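Local coordinates for protein putative fimbrial subunit (Corynebacterium diphtheriae, PDB 4HSQ) that probably polymerises, as the major pilin SpaD, into the shaft of pili used in cell adhesion, this piece holding its domains D2 and D3, at residues G147-V152 with V263-E268; D203-T208 with I244-A249; A166-Y171 with W192-D197; L170-S175 with K221-K226. One frame throughout, in Å; residues are numbered along the deposited sequence.

Contact 1 of 4, residues G147-V152 with V263-E268; sequences GKLKVV and VTLVSE. With CA (calcium ion), chain B.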
loop_
_atom_site.group_PDB
_atom_site.type_symbol
_atom_site.label_atom_id
_atom_site.label_comp_id
_atom_site.label_asym_id
_atom_site.label_seq_id
_atom_site.Cartn_x
_atom_site.Cartn_y
_atom_site.Cartn_z
ATOM N N GLY A 147 -3.782 -2.181 -7.390
ATOM C CA GLY A 147 -4.780 -2.247 -8.451
ATOM C C GLY A 147 -5.940 -3.113 -8.047
ATOM O O GLY A 147 -5.869 -3.847 -7.054
ATOM N N LYS A 148 -7.024 -2.999 -8.782
ATOM C CA LYS A 148 -8.193 -3.853 -8.529
ATOM C C LYS A 148 -8.112 -5.123 -9.358
ATOM O O LYS A 148 -7.620 -5.101 -10.480
ATOM C CB LYS A 148 -9.473 -3.106 -8.872
ATOM C CG LYS A 148 -9.682 -1.917 -7.963
ATOM C CD LYS A 148 -11.134 -1.436 -8.059
ATOM C CE LYS A 148 -11.231 0.024 -8.386
ATOM N NZ LYS A 148 -12.636 0.403 -8.690
ATOM N N LEU A 149 -8.612 -6.226 -8.806
ATOM C CA LEU A 149 -8.657 -7.481 -9.504
ATOM C C LEU A 149 -10.122 -7.879 -9.666
ATOM O O LEU A 149 -10.779 -8.207 -8.683
ATOM C CB LEU A 149 -7.838 -8.583 -8.797
ATOM C CG LEU A 149 -7.953 -9.985 -9.444
ATOM C CD1 LEU A 149 -7.438 -9.976 -10.905
ATOM C CD2 LEU A 149 -7.233 -11.025 -8.618
ATOM N N LYS A 150 -10.626 -7.816 -10.906
ATOM C CA LYS A 150 -12.005 -8.189 -11.203
ATOM C C LYS A 150 -12.003 -9.570 -11.831
ATOM O O LYS A 150 -11.279 -9.817 -12.802
ATOM C CB LYS A 150 -12.632 -7.147 -12.157
ATOM C CG LYS A 150 -14.040 -7.468 -12.608
ATOM C CD LYS A 150 -14.556 -6.399 -13.577
ATOM C CE LYS A 150 -15.939 -6.791 -14.046
ATOM N NZ LYS A 150 -16.638 -5.685 -14.740
ATOM N N VAL A 151 -12.826 -10.466 -11.297
ATOM C CA VAL A 151 -12.951 -11.810 -11.826
ATOM C C VAL A 151 -14.313 -11.955 -12.494
ATOM O O VAL A 151 -15.309 -11.555 -11.909
ATOM C CB VAL A 151 -12.719 -12.866 -10.719
ATOM C CG1 VAL A 151 -13.049 -14.275 -11.204
ATOM C CG2 VAL A 151 -11.277 -12.796 -10.227
ATOM N N VAL A 152 -14.351 -12.478 -13.727
ATOM C CA VAL A 152 -15.640 -12.677 -14.400
ATOM C C VAL A 152 -15.763 -14.181 -14.694
ATOM O O VAL A 152 -14.885 -14.763 -15.318
ATOM C CB VAL A 152 -15.902 -11.747 -15.615
ATOM C CG1 VAL A 152 -14.688 -11.615 -16.506
ATOM C CG2 VAL A 152 -17.153 -12.157 -16.411
ATOM N N VAL A 263 -7.191 0.921 -13.782
ATOM C CA VAL A 263 -6.812 0.599 -12.386
ATOM C C VAL A 263 -7.252 -0.843 -12.026
ATOM O O VAL A 263 -7.085 -1.279 -10.876
ATOM C CB VAL A 263 -7.352 1.633 -11.334
ATOM C CG1 VAL A 263 -6.853 3.042 -11.624
ATOM C CG2 VAL A 263 -8.893 1.618 -11.244
ATOM N N THR A 264 -7.842 -1.550 -12.997
ATOM C CA THR A 264 -8.397 -2.896 -12.814
ATOM C C THR A 264 -7.845 -3.878 -13.829
ATOM O O THR A 264 -7.808 -3.603 -15.023
ATOM C CB THR A 264 -9.949 -2.867 -12.948
ATOM O OG1 THR A 264 -10.466 -1.778 -12.172
ATOM C CG2 THR A 264 -10.620 -4.190 -12.512
ATOM N N LEU A 265 -7.487 -5.044 -13.343
ATOM C CA LEU A 265 -7.123 -6.161 -14.179
ATOM C C LEU A 265 -8.337 -7.056 -14.161
ATOM O O LEU A 265 -8.853 -7.328 -13.084
ATOM C CB LEU A 265 -5.885 -6.869 -13.658
ATOM C CG LEU A 265 -5.283 -7.914 -14.604
ATOM C CD1 LEU A 265 -3.770 -7.865 -14.535
ATOM C CD2 LEU A 265 -5.744 -9.307 -14.240
ATOM N N VAL A 266 -8.808 -7.481 -15.331
ATOM C CA VAL A 266 -9.977 -8.352 -15.455
ATOM C C VAL A 266 -9.493 -9.743 -15.848
ATOM O O VAL A 266 -8.778 -9.908 -16.838
ATOM C CB VAL A 266 -11.061 -7.819 -16.458
ATOM C CG1 VAL A 266 -12.234 -8.791 -16.585
ATOM C CG2 VAL A 266 -11.559 -6.440 -16.077
ATOM N N SER A 267 -9.878 -10.728 -15.059
ATOM C CA SER A 267 -9.552 -12.138 -15.270
ATOM C C SER A 267 -10.826 -12.912 -15.614
ATOM O O SER A 267 -11.702 -12.988 -14.757
ATOM C CB SER A 267 -8.929 -12.715 -13.997
ATOM O OG SER A 267 -8.592 -14.084 -14.167
ATOM N N GLU A 268 -10.935 -13.486 -16.840
ATOM C CA GLU A 268 -12.108 -14.303 -17.242
ATOM C C GLU A 268 -11.795 -15.735 -16.994
ATOM O O GLU A 268 -10.756 -16.202 -17.452
ATOM C CB GLU A 268 -12.496 -14.122 -18.720
ATOM C CG GLU A 268 -13.089 -12.778 -19.060
ATOM C CD GLU A 268 -13.848 -12.704 -20.371
ATOM O OE1 GLU A 268 -13.607 -13.548 -21.265
ATOM O OE2 GLU A 268 -14.674 -11.774 -20.508
HETATM CA CA CA B . -7.078 -2.688 -16.934
HETATM O O HOH W 1 -5.886 -4.804 -17.428
#
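G147 lies with its CA against the carbonyl of V263, just before the parallel ladder that K148 and T264 start between strands 142-155 and 264-271, the first and last strands of the prealbumin-like (CnaB-type) domain. K148 N gives V263 O a nearly straight bond of 2.7 Å, and K148 O takes L265 N. The aliphatic part of K148 runs beside V263, CE meeting CG2, so a long lysine can cover a valine while its amine leads outward. The backbone O of T264 binds the calcium ion at 2.2 Å, beside ligands from I251, E253, D260 and D261; the ion thus ties the start of the last strand to helix 248-252 and the loop after it. L149 turns to the opposite face, where CD1 packs on L265 CD2 at 3.8 Å and CD2 faces L225. K150 N and O bond L265 O and S267 N; CB lies on T264 CG2, and with CG anti to the backbone N (chi1 176°) the extended chain carries CD onto V266 CG2 and NZ to the carbonyl of E258. V151 shares the L225 side with small S267. V152 returns to the lysine face, its N bonding S267 O, and its CG1 touches CG1 of V266 at 3.7 Å.

Contact 2 of 4, residues D203-T208 with I244-A249; sequences DGLHVT and IEFTRA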
loop_
_atom_site.group_PDB
_atom_site.type_symbol
_atom_site.label_atom_id
_atom_site.label_comp_id
_atom_site.label_asym_id
_atom_site.label_seq_id
_atom_site.Cartn_x
_atom_site.Cartn_y
_atom_site.Cartn_z
ATOM N N ASP A 203 -10.749 -5.074 -4.279
ATOM C CA ASP A 203 -10.174 -3.738 -4.163
ATOM C C ASP A 203 -9.341 -3.724 -2.847
ATOM O O ASP A 203 -9.896 -3.556 -1.753
ATOM C CB ASP A 203 -11.288 -2.668 -4.189
ATOM C CG ASP A 203 -10.785 -1.226 -4.157
ATOM O OD1 ASP A 203 -9.577 -1.021 -3.940
ATOM O OD2 ASP A 203 -11.592 -0.314 -4.383
ATOM N N GLY A 204 -8.053 -4.049 -2.916
ATOM C CA GLY A 204 -7.225 -4.208 -4.106
ATOM C C GLY A 204 -5.919 -4.815 -3.683
ATOM O O GLY A 204 -5.705 -5.059 -2.489
ATOM N N LEU A 205 -5.024 -5.047 -4.644
ATOM C CA LEU A 205 -3.796 -5.754 -4.367
ATOM C C LEU A 205 -2.580 -4.947 -4.719
ATOM O O LEU A 205 -2.615 -4.154 -5.653
ATOM C CB LEU A 205 -3.765 -7.079 -5.165
ATOM C CG LEU A 205 -4.971 -8.018 -5.008
ATOM C CD1 LEU A 205 -4.867 -9.198 -5.991
ATOM C CD2 LEU A 205 -5.099 -8.499 -3.548
ATOM N N HIS A 206 -1.475 -5.206 -4.008
ATOM C CA HIS A 206 -0.188 -4.571 -4.298
ATOM C C HIS A 206 0.324 -5.104 -5.628
ATOM O O HIS A 206 0.290 -6.323 -5.873
ATOM C CB HIS A 206 0.800 -4.925 -3.185
ATOM C CG HIS A 206 2.009 -4.054 -3.111
ATOM N ND1 HIS A 206 2.926 -3.984 -4.153
ATOM C CD2 HIS A 206 2.465 -3.314 -2.079
ATOM C CE1 HIS A 206 3.907 -3.202 -3.719
ATOM N NE2 HIS A 206 3.685 -2.787 -2.475
ATOM N N VAL A 207 0.776 -4.207 -6.499
ATOM C CA VAL A 207 1.358 -4.647 -7.787
ATOM C C VAL A 207 2.626 -5.458 -7.514
ATOM O O VAL A 207 3.327 -5.228 -6.511
ATOM C CB VAL A 207 1.656 -3.493 -8.769
ATOM C CG1 VAL A 207 0.410 -2.618 -8.982
ATOM C CG2 VAL A 207 2.878 -2.650 -8.322
ATOM N N THR A 208 2.945 -6.384 -8.428
ATOM C CA THR A 208 4.117 -7.247 -8.232
ATOM C C THR A 208 5.439 -6.671 -8.750
ATOM O O THR A 208 6.489 -7.160 -8.346
ATOM C CB THR A 208 3.880 -8.593 -8.936
ATOM O OG1 THR A 208 3.692 -8.357 -10.346
ATOM C CG2 THR A 208 2.665 -9.326 -8.379
ATOM N N ILE A 244 -2.160 -14.828 -12.059
ATOM C CA ILE A 244 -2.371 -13.457 -12.514
ATOM C C ILE A 244 -1.038 -12.710 -12.527
ATOM O O ILE A 244 -0.386 -12.636 -11.481
ATOM C CB ILE A 244 -3.387 -12.763 -11.550
ATOM C CG1 ILE A 244 -4.746 -13.504 -11.474
ATOM C CG2 ILE A 244 -3.571 -11.281 -11.869
ATOM C CD1 ILE A 244 -5.536 -13.518 -12.735
ATOM N N GLU A 245 -0.690 -12.091 -13.666
ATOM C CA GLU A 245 0.501 -11.217 -13.802
ATOM C C GLU A 245 0.033 -9.814 -13.429
ATOM O O GLU A 245 -0.483 -9.073 -14.275
ATOM C CB GLU A 245 1.094 -11.245 -15.238
ATOM C CG GLU A 245 1.429 -12.627 -15.773
ATOM C CD GLU A 245 2.535 -12.700 -16.817
ATOM O OE1 GLU A 245 2.900 -13.836 -17.202
ATOM O OE2 GLU A 245 3.045 -11.636 -17.240
ATOM N N PHE A 246 0.097 -9.499 -12.141
ATOM C CA PHE A 246 -0.474 -8.266 -11.597
ATOM C C PHE A 246 0.537 -7.110 -11.546
ATOM O O PHE A 246 0.858 -6.566 -10.499
ATOM C CB PHE A 246 -1.074 -8.586 -10.229
ATOM C CG PHE A 246 -2.187 -7.666 -9.818
ATOM C CD1 PHE A 246 -3.418 -7.698 -10.469
ATOM C CD2 PHE A 246 -2.005 -6.754 -8.786
ATOM C CE1 PHE A 246 -4.457 -6.841 -10.078
ATOM C CE2 PHE A 246 -3.032 -5.893 -8.413
ATOM C CZ PHE A 246 -4.256 -5.967 -9.034
ATOM N N THR A 247 0.955 -6.675 -12.726
ATOM C CA THR A 247 1.921 -5.586 -12.902
ATOM C C THR A 247 1.220 -4.287 -13.285
ATOM O O THR A 247 0.113 -4.310 -13.827
ATOM C CB THR A 247 2.965 -5.952 -13.959
ATOM O OG1 THR A 247 2.312 -5.997 -15.235
ATOM C CG2 THR A 247 3.678 -7.284 -13.645
ATOM N N ARG A 248 1.867 -3.159 -13.012
ATOM C CA ARG A 248 1.357 -1.843 -13.416
ATOM C C ARG A 248 0.934 -1.814 -14.900
ATOM O O ARG A 248 -0.160 -1.329 -15.225
ATOM C CB ARG A 248 2.439 -0.772 -13.187
ATOM C CG ARG A 248 2.688 -0.445 -11.703
ATOM C CD ARG A 248 3.848 0.510 -11.546
ATOM N NE ARG A 248 5.113 -0.047 -12.025
ATOM C CZ ARG A 248 6.204 0.679 -12.251
ATOM N NH1 ARG A 248 6.199 1.987 -12.017
ATOM N NH2 ARG A 248 7.298 0.109 -12.723
ATOM N N ALA A 249 1.806 -2.317 -15.798
ATOM C CA ALA A 249 1.557 -2.320 -17.246
ATOM C C ALA A 249 0.350 -3.187 -17.608
ATOM O O ALA A 249 -0.500 -2.735 -18.406
ATOM C CB ALA A 249 2.789 -2.789 -17.997
HETATM O O HOH W 2 3.121 -10.709 -11.504
#
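An inverse gamma turn centred on F246 meets the end of strand 199-206, just before the short helix 248-252. The F246 carbonyl accepts T208 N at 2.9 Å, the donor standing 35° out of the carbonyl plane, and the CA of V207 also approaches this oxygen. T208 thus serves the turn through its N-H, while its hydroxyl lies 3.5 Å from T247 CG2 and bonds a water at 2.7 Å, which in turn weakly receives F246 N. The F246 ring reaches the strand end with CG anti to its own N (chi1 -154°). Its CE2 touches L205 CB at 3.5 Å, while L205 CD1 lies over one face and L205 O meets the ring edge in plane, 3.3 Å from CE2. The large flat ring packs at one end of the prealbumin-like sandwich, against L149 and L265 of the neighbouring strands. T247 is the N-cap of the helix, its OG1 receiving K250 N. R248, in the first turn, sets CG across V207 CG2, and its guanidinium forms salt bridges with E215 and D209. H206 points away from the turn, and its ND1 gives V207 O a bond of 2.7 Å on a carbonyl lone pair.

Contact 3 of 4, residues A166-Y171 with W192-D197; sequences AEFELY and WTTGDD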
loop_
_atom_site.group_PDB
_atom_site.type_symbol
_atom_site.label_atom_id
_atom_site.label_comp_id
_atom_site.label_asym_id
_atom_site.label_seq_id
_atom_site.Cartn_x
_atom_site.Cartn_y
_atom_site.Cartn_z
ATOM N N ALA A 166 -19.783 -18.716 -8.076
ATOM C CA ALA A 166 -18.462 -19.360 -8.062
ATOM C C ALA A 166 -17.678 -18.769 -6.914
ATOM O O ALA A 166 -17.704 -17.543 -6.737
ATOM C CB ALA A 166 -17.735 -19.149 -9.392
ATOM N N GLU A 167 -16.971 -19.617 -6.142
ATOM C CA GLU A 167 -16.212 -19.146 -4.989
ATOM C C GLU A 167 -14.723 -19.289 -5.206
ATOM O O GLU A 167 -14.254 -20.302 -5.729
ATOM C CB GLU A 167 -16.639 -19.856 -3.700
ATOM C CG GLU A 167 -18.038 -19.452 -3.257
ATOM C CD GLU A 167 -18.634 -20.224 -2.095
ATOM O OE1 GLU A 167 -17.932 -21.064 -1.486
ATOM O OE2 GLU A 167 -19.822 -19.979 -1.791
ATOM N N PHE A 168 -13.983 -18.250 -4.792
ATOM C CA PHE A 168 -12.546 -18.189 -4.982
ATOM C C PHE A 168 -11.790 -17.756 -3.743
ATOM O O PHE A 168 -12.249 -16.889 -2.993
ATOM C CB PHE A 168 -12.217 -17.175 -6.097
ATOM C CG PHE A 168 -12.564 -17.625 -7.503
ATOM C CD1 PHE A 168 -11.594 -18.183 -8.332
ATOM C CD2 PHE A 168 -13.850 -17.464 -8.005
ATOM C CE1 PHE A 168 -11.910 -18.561 -9.652
ATOM C CE2 PHE A 168 -14.170 -17.861 -9.309
ATOM C CZ PHE A 168 -13.200 -18.403 -10.124
ATOM N N GLU A 169 -10.559 -18.270 -3.633
ATOM C CA GLU A 169 -9.563 -17.809 -2.673
ATOM C C GLU A 169 -8.420 -17.151 -3.457
ATOM O O GLU A 169 -8.263 -17.418 -4.649
ATOM C CB GLU A 169 -9.018 -18.974 -1.843
ATOM C CG GLU A 169 -10.021 -19.512 -0.849
ATOM C CD GLU A 169 -9.468 -20.713 -0.120
ATOM O OE1 GLU A 169 -8.649 -21.453 -0.718
ATOM O OE2 GLU A 169 -9.865 -20.920 1.048
ATOM N N LEU A 170 -7.574 -16.382 -2.757
ATOM C CA LEU A 170 -6.438 -15.711 -3.357
ATOM C C LEU A 170 -5.170 -16.111 -2.660
ATOM O O LEU A 170 -5.115 -16.154 -1.417
ATOM C CB LEU A 170 -6.629 -14.192 -3.209
ATOM C CG LEU A 170 -5.533 -13.329 -3.831
ATOM C CD1 LEU A 170 -5.652 -13.328 -5.358
ATOM C CD2 LEU A 170 -5.629 -11.921 -3.302
ATOM N N TYR A 171 -4.131 -16.329 -3.448
ATOM C CA TYR A 171 -2.828 -16.711 -2.927
ATOM C C TYR A 171 -1.734 -15.941 -3.588
ATOM O O TYR A 171 -1.891 -15.511 -4.722
ATOM C CB TYR A 171 -2.575 -18.219 -3.258
ATOM C CG TYR A 171 -3.431 -19.189 -2.488
ATOM C CD1 TYR A 171 -2.922 -19.876 -1.387
ATOM C CD2 TYR A 171 -4.724 -19.499 -2.910
ATOM C CE1 TYR A 171 -3.704 -20.792 -0.680
ATOM C CE2 TYR A 171 -5.530 -20.383 -2.185
ATOM C CZ TYR A 171 -5.010 -21.036 -1.079
ATOM O OH TYR A 171 -5.782 -21.951 -0.390
ATOM N N TRP A 192 -14.194 -14.892 -2.000
ATOM C CA TRP A 192 -15.063 -14.037 -2.818
ATOM C C TRP A 192 -16.000 -14.884 -3.663
ATOM O O TRP A 192 -15.640 -15.995 -4.039
ATOM C CB TRP A 192 -14.234 -13.124 -3.733
ATOM C CG TRP A 192 -13.382 -12.147 -2.984
ATOM C CD1 TRP A 192 -13.682 -10.848 -2.699
ATOM C CD2 TRP A 192 -12.109 -12.415 -2.370
ATOM N NE1 TRP A 192 -12.681 -10.290 -1.939
ATOM C CE2 TRP A 192 -11.696 -11.227 -1.731
ATOM C CE3 TRP A 192 -11.259 -13.538 -2.335
ATOM C CZ2 TRP A 192 -10.459 -11.115 -1.076
ATOM C CZ3 TRP A 192 -10.040 -13.438 -1.660
ATOM C CH2 TRP A 192 -9.673 -12.251 -1.005
ATOM N N THR A 193 -17.220 -14.375 -3.909
ATOM C CA THR A 193 -18.233 -15.099 -4.694
ATOM C C THR A 193 -18.669 -14.251 -5.877
ATOM O O THR A 193 -18.855 -13.056 -5.716
ATOM C CB THR A 193 -19.436 -15.493 -3.807
ATOM O OG1 THR A 193 -18.929 -16.200 -2.675
ATOM C CG2 THR A 193 -20.421 -16.427 -4.532
ATOM N N THR A 194 -18.841 -14.860 -7.065
ATOM C CA THR A 194 -19.316 -14.088 -8.208
ATOM C C THR A 194 -20.815 -13.750 -7.976
ATOM O O THR A 194 -21.565 -14.582 -7.449
ATOM C CB THR A 194 -19.050 -14.799 -9.531
ATOM O OG1 THR A 194 -19.728 -16.062 -9.551
ATOM C CG2 THR A 194 -17.539 -14.978 -9.800
ATOM N N GLY A 195 -21.176 -12.508 -8.264
ATOM C CA GLY A 195 -22.541 -12.006 -8.100
ATOM C C GLY A 195 -23.415 -12.288 -9.308
ATOM O O GLY A 195 -23.066 -13.132 -10.138
ATOM N N ASP A 196 -24.548 -11.555 -9.438
ATOM C CA ASP A 196 -25.527 -11.770 -10.522
ATOM C C ASP A 196 -24.943 -11.522 -11.923
ATOM O O ASP A 196 -25.372 -12.172 -12.879
ATOM C CB ASP A 196 -26.784 -10.897 -10.311
ATOM C CG ASP A 196 -27.563 -11.213 -9.034
ATOM O OD1 ASP A 196 -27.904 -12.399 -8.820
ATOM O OD2 ASP A 196 -27.878 -10.266 -8.280
ATOM N N ASP A 197 -23.950 -10.615 -12.040
ATOM C CA ASP A 197 -23.280 -10.342 -13.302
ATOM C C ASP A 197 -22.061 -11.276 -13.521
ATOM O O ASP A 197 -21.277 -11.047 -14.440
ATOM C CB ASP A 197 -22.846 -8.867 -13.364
ATOM C CG ASP A 197 -21.813 -8.403 -12.342
ATOM O OD1 ASP A 197 -21.417 -9.217 -11.470
ATOM O OD2 ASP A 197 -21.360 -7.240 -12.444
#
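T194 OG1 takes the N-H of A166 at 3.0 Å, while T194 N returns a bond to A166 O; the two residues thereby close a ring that includes a side-chain oxygen. The hydroxyl can do this because chi1 of 60° sets OG1 between the backbone N and the carbonyl carbon, facing A166, and the same oxygen also bonds the carbonyl of L163. A small CB at A166 suits the place, since it sits only 3.7 Å from OG1. Beyond this the strands pair properly: F168 and W192 form an antiparallel hydrogen-bonded pair, F168 N to W192 O and W192 N to F168 O at 3.0 Å, and E167 with T193 is the non-hydrogen-bonded pair next to it. Within this chain, strand 192-193 is an outermost strand of the four-stranded antiparallel sheet of the prealbumin-like domain. E167 and T193 lie side by side on the outer face, E167 CG 3.4 Å from T193 OG1, residues that tolerate water. On the other face the W192 indole is turned by chi1 of -64° and chi2 of -97° so that its six-membered ring reaches along the strand: CE3 approaches F168 O with that oxygen near the ring plane, and CZ3 rests 3.8 Å from L170 CB. The indole also meets the ring of F200 and touches I202, joining this edge strand to strand 199-206 across the sandwich.

Contact 4 of 4, residues L170-S175 with K221-K226; sequences LYQCTS and KKFCLK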
loop_
_atom_site.group_PDB
_atom_site.type_symbol
_atom_site.label_atom_id
_atom_site.label_comp_id
_atom_site.label_asym_id
_atom_site.label_seq_id
_atom_site.Cartn_x
_atom_site.Cartn_y
_atom_site.Cartn_z
ATOM N N LEU A 170 -7.574 -16.382 -2.757
ATOM C CA LEU A 170 -6.438 -15.711 -3.357
ATOM C C LEU A 170 -5.170 -16.111 -2.660
ATOM O O LEU A 170 -5.115 -16.154 -1.417
ATOM C CB LEU A 170 -6.629 -14.192 -3.209
ATOM C CG LEU A 170 -5.533 -13.329 -3.831
ATOM C CD1 LEU A 170 -5.652 -13.328 -5.358
ATOM C CD2 LEU A 170 -5.629 -11.921 -3.302
ATOM N N TYR A 171 -4.131 -16.329 -3.448
ATOM C CA TYR A 171 -2.828 -16.711 -2.927
ATOM C C TYR A 171 -1.734 -15.941 -3.588
ATOM O O TYR A 171 -1.891 -15.511 -4.722
ATOM C CB TYR A 171 -2.575 -18.219 -3.258
ATOM C CG TYR A 171 -3.431 -19.189 -2.488
ATOM C CD1 TYR A 171 -2.922 -19.876 -1.387
ATOM C CD2 TYR A 171 -4.724 -19.499 -2.910
ATOM C CE1 TYR A 171 -3.704 -20.792 -0.680
ATOM C CE2 TYR A 171 -5.530 -20.383 -2.185
ATOM C CZ TYR A 171 -5.010 -21.036 -1.079
ATOM O OH TYR A 171 -5.782 -21.951 -0.390
ATOM N N GLN A 172 -0.589 -15.837 -2.916
ATOM C CA GLN A 172 0.660 -15.430 -3.537
ATOM C C GLN A 172 1.156 -16.714 -4.193
ATOM O O GLN A 172 0.908 -17.791 -3.651
ATOM C CB GLN A 172 1.673 -14.907 -2.507
ATOM C CG GLN A 172 1.278 -13.590 -1.840
ATOM C CD GLN A 172 2.158 -13.210 -0.673
ATOM O OE1 GLN A 172 3.180 -13.832 -0.365
ATOM N NE2 GLN A 172 1.772 -12.167 0.010
ATOM N N CYS A 173 1.820 -16.649 -5.347
ATOM C CA CYS A 173 2.322 -17.885 -5.950
ATOM C C CYS A 173 3.519 -17.591 -6.821
ATOM O O CYS A 173 3.671 -16.464 -7.276
ATOM C CB CYS A 173 1.222 -18.588 -6.761
ATOM S SG CYS A 173 0.599 -17.633 -8.179
ATOM N N THR A 174 4.330 -18.608 -7.119
ATOM C CA THR A 174 5.390 -18.383 -8.114
ATOM C C THR A 174 4.807 -18.803 -9.460
ATOM O O THR A 174 5.180 -18.247 -10.483
ATOM C CB THR A 174 6.732 -19.042 -7.773
ATOM O OG1 THR A 174 6.515 -20.380 -7.364
ATOM C CG2 THR A 174 7.496 -18.278 -6.695
ATOM N N SER A 175 3.825 -19.743 -9.447
ATOM C CA SER A 175 3.101 -20.219 -10.637
ATOM C C SER A 175 1.777 -20.842 -10.198
ATOM O O SER A 175 1.603 -21.138 -9.010
ATOM C CB SER A 175 3.934 -21.234 -11.422
ATOM O OG SER A 175 3.784 -22.557 -10.926
ATOM N N LYS A 221 7.173 -13.395 -8.918
ATOM C CA LYS A 221 6.113 -13.042 -7.958
ATOM C C LYS A 221 4.768 -12.828 -8.690
ATOM O O LYS A 221 4.678 -11.989 -9.580
ATOM C CB LYS A 221 6.527 -11.782 -7.189
ATOM C CG LYS A 221 5.520 -11.288 -6.170
ATOM C CD LYS A 221 6.185 -11.050 -4.823
ATOM C CE LYS A 221 6.432 -9.591 -4.531
ATOM N NZ LYS A 221 6.967 -9.384 -3.150
ATOM N N LYS A 222 3.734 -13.620 -8.335
ATOM C CA LYS A 222 2.399 -13.502 -8.939
ATOM C C LYS A 222 1.316 -13.683 -7.883
ATOM O O LYS A 222 1.612 -14.009 -6.732
ATOM C CB LYS A 222 2.195 -14.573 -10.021
ATOM C CG LYS A 222 2.991 -14.358 -11.289
ATOM C CD LYS A 222 3.107 -15.638 -12.055
ATOM C CE LYS A 222 3.514 -15.324 -13.461
ATOM N NZ LYS A 222 2.331 -15.282 -14.356
ATOM N N PHE A 223 0.066 -13.481 -8.293
ATOM C CA PHE A 223 -1.099 -13.835 -7.493
ATOM C C PHE A 223 -1.736 -15.016 -8.188
ATOM O O PHE A 223 -1.586 -15.162 -9.398
ATOM C CB PHE A 223 -2.094 -12.667 -7.336
ATOM C CG PHE A 223 -1.637 -11.625 -6.352
ATOM C CD1 PHE A 223 -1.716 -11.854 -4.980
ATOM C CD2 PHE A 223 -1.182 -10.386 -6.790
ATOM C CE1 PHE A 223 -1.310 -10.883 -4.071
ATOM C CE2 PHE A 223 -0.790 -9.416 -5.877
ATOM C CZ PHE A 223 -0.832 -9.676 -4.530
ATOM N N CYS A 224 -2.467 -15.835 -7.446
ATOM C CA CYS A 224 -3.156 -16.997 -7.983
ATOM C C CYS A 224 -4.571 -17.001 -7.426
ATOM O O CYS A 224 -4.750 -16.797 -6.232
ATOM C CB CYS A 224 -2.412 -18.285 -7.613
ATOM S SG CYS A 224 -1.057 -18.701 -8.741
ATOM N N LEU A 225 -5.551 -17.262 -8.266
ATOM C CA LEU A 225 -6.959 -17.436 -7.854
ATOM C C LEU A 225 -7.238 -18.904 -7.837
ATOM O O LEU A 225 -6.989 -19.563 -8.831
ATOM C CB LEU A 225 -7.918 -16.747 -8.855
ATOM C CG LEU A 225 -7.875 -15.227 -8.818
ATOM C CD1 LEU A 225 -8.329 -14.644 -10.140
ATOM C CD2 LEU A 225 -8.739 -14.710 -7.688
ATOM N N LYS A 226 -7.750 -19.422 -6.724
ATOM C CA LYS A 226 -8.106 -20.819 -6.574
ATOM C C LYS A 226 -9.610 -20.907 -6.539
ATOM O O LYS A 226 -10.209 -20.376 -5.620
ATOM C CB LYS A 226 -7.502 -21.383 -5.272
ATOM C CG LYS A 226 -7.738 -22.867 -5.112
ATOM C CD LYS A 226 -7.247 -23.341 -3.762
ATOM C CE LYS A 226 -7.313 -24.846 -3.656
ATOM N NZ LYS A 226 -6.799 -25.333 -2.349
#
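The carbonyl oxygen of Y171 receives C224 N at 2.8 Å, the shortest hydrogen bond of this pairing, and the CA of F223 also approaches it. Y171 N answers with C224 O, making the residues an antiparallel hydrogen-bonded pair. C173 and K222 pair in the same way: C173 N bonds K222 O, while K222 N bonds C173 O at 3.0 Å, bent at the hydrogen (141°). Here the central strands 167-173 and 222-229 of the antiparallel sheet of the prealbumin-like domain are also covalently joined. The disulfide links C173 SG to C224 SG at 2.0 Å with a torsion of 79° about the S-S bond. It joins residues of two successive hydrogen-bonded pairs, with the Q172-F223 pair between them; C173 SG lies between its own N and carbonyl carbon (chi1 63°), whereas C224 SG sits beside its N, which lets the sulfurs reach across this diagonal. On the same face K226 runs extended past the tyrosine, its CD 3.8 Å from Y171 CE2, and its methylenes pass the ring obliquely. L170 and L225 share the other face, CD1 of L170 meeting CD2 of L225 at 4.1 Å and also touching F223 CB, leucines suited to a side turned inward toward L149 and L205.

Overall arrangement
All four contacts belong to the prealbumin-like domain. Contacts 3 and 4 share L170 and Y171 and build one antiparallel sheet from strand 167-173, contact 3 at its edge and contact 4 in its middle; contact 1 belongs to the mixed sheet facing it. L149 and V151 of contact 1 pack on L170, F168 and L225, forming the apolar core between the sheets, and contact 2 adds F246 and L205 at one end. Contacts 1 and 2 are the more buried; contacts 3 and 4 also expose polar residues. Their chemistry differs accordingly: parallel pairing beside calcium in contact 1, a gamma turn with a bound water, leading into a capped helix, in contact 2, a threonine hydroxyl in contact 3, and a disulfide in contact 4.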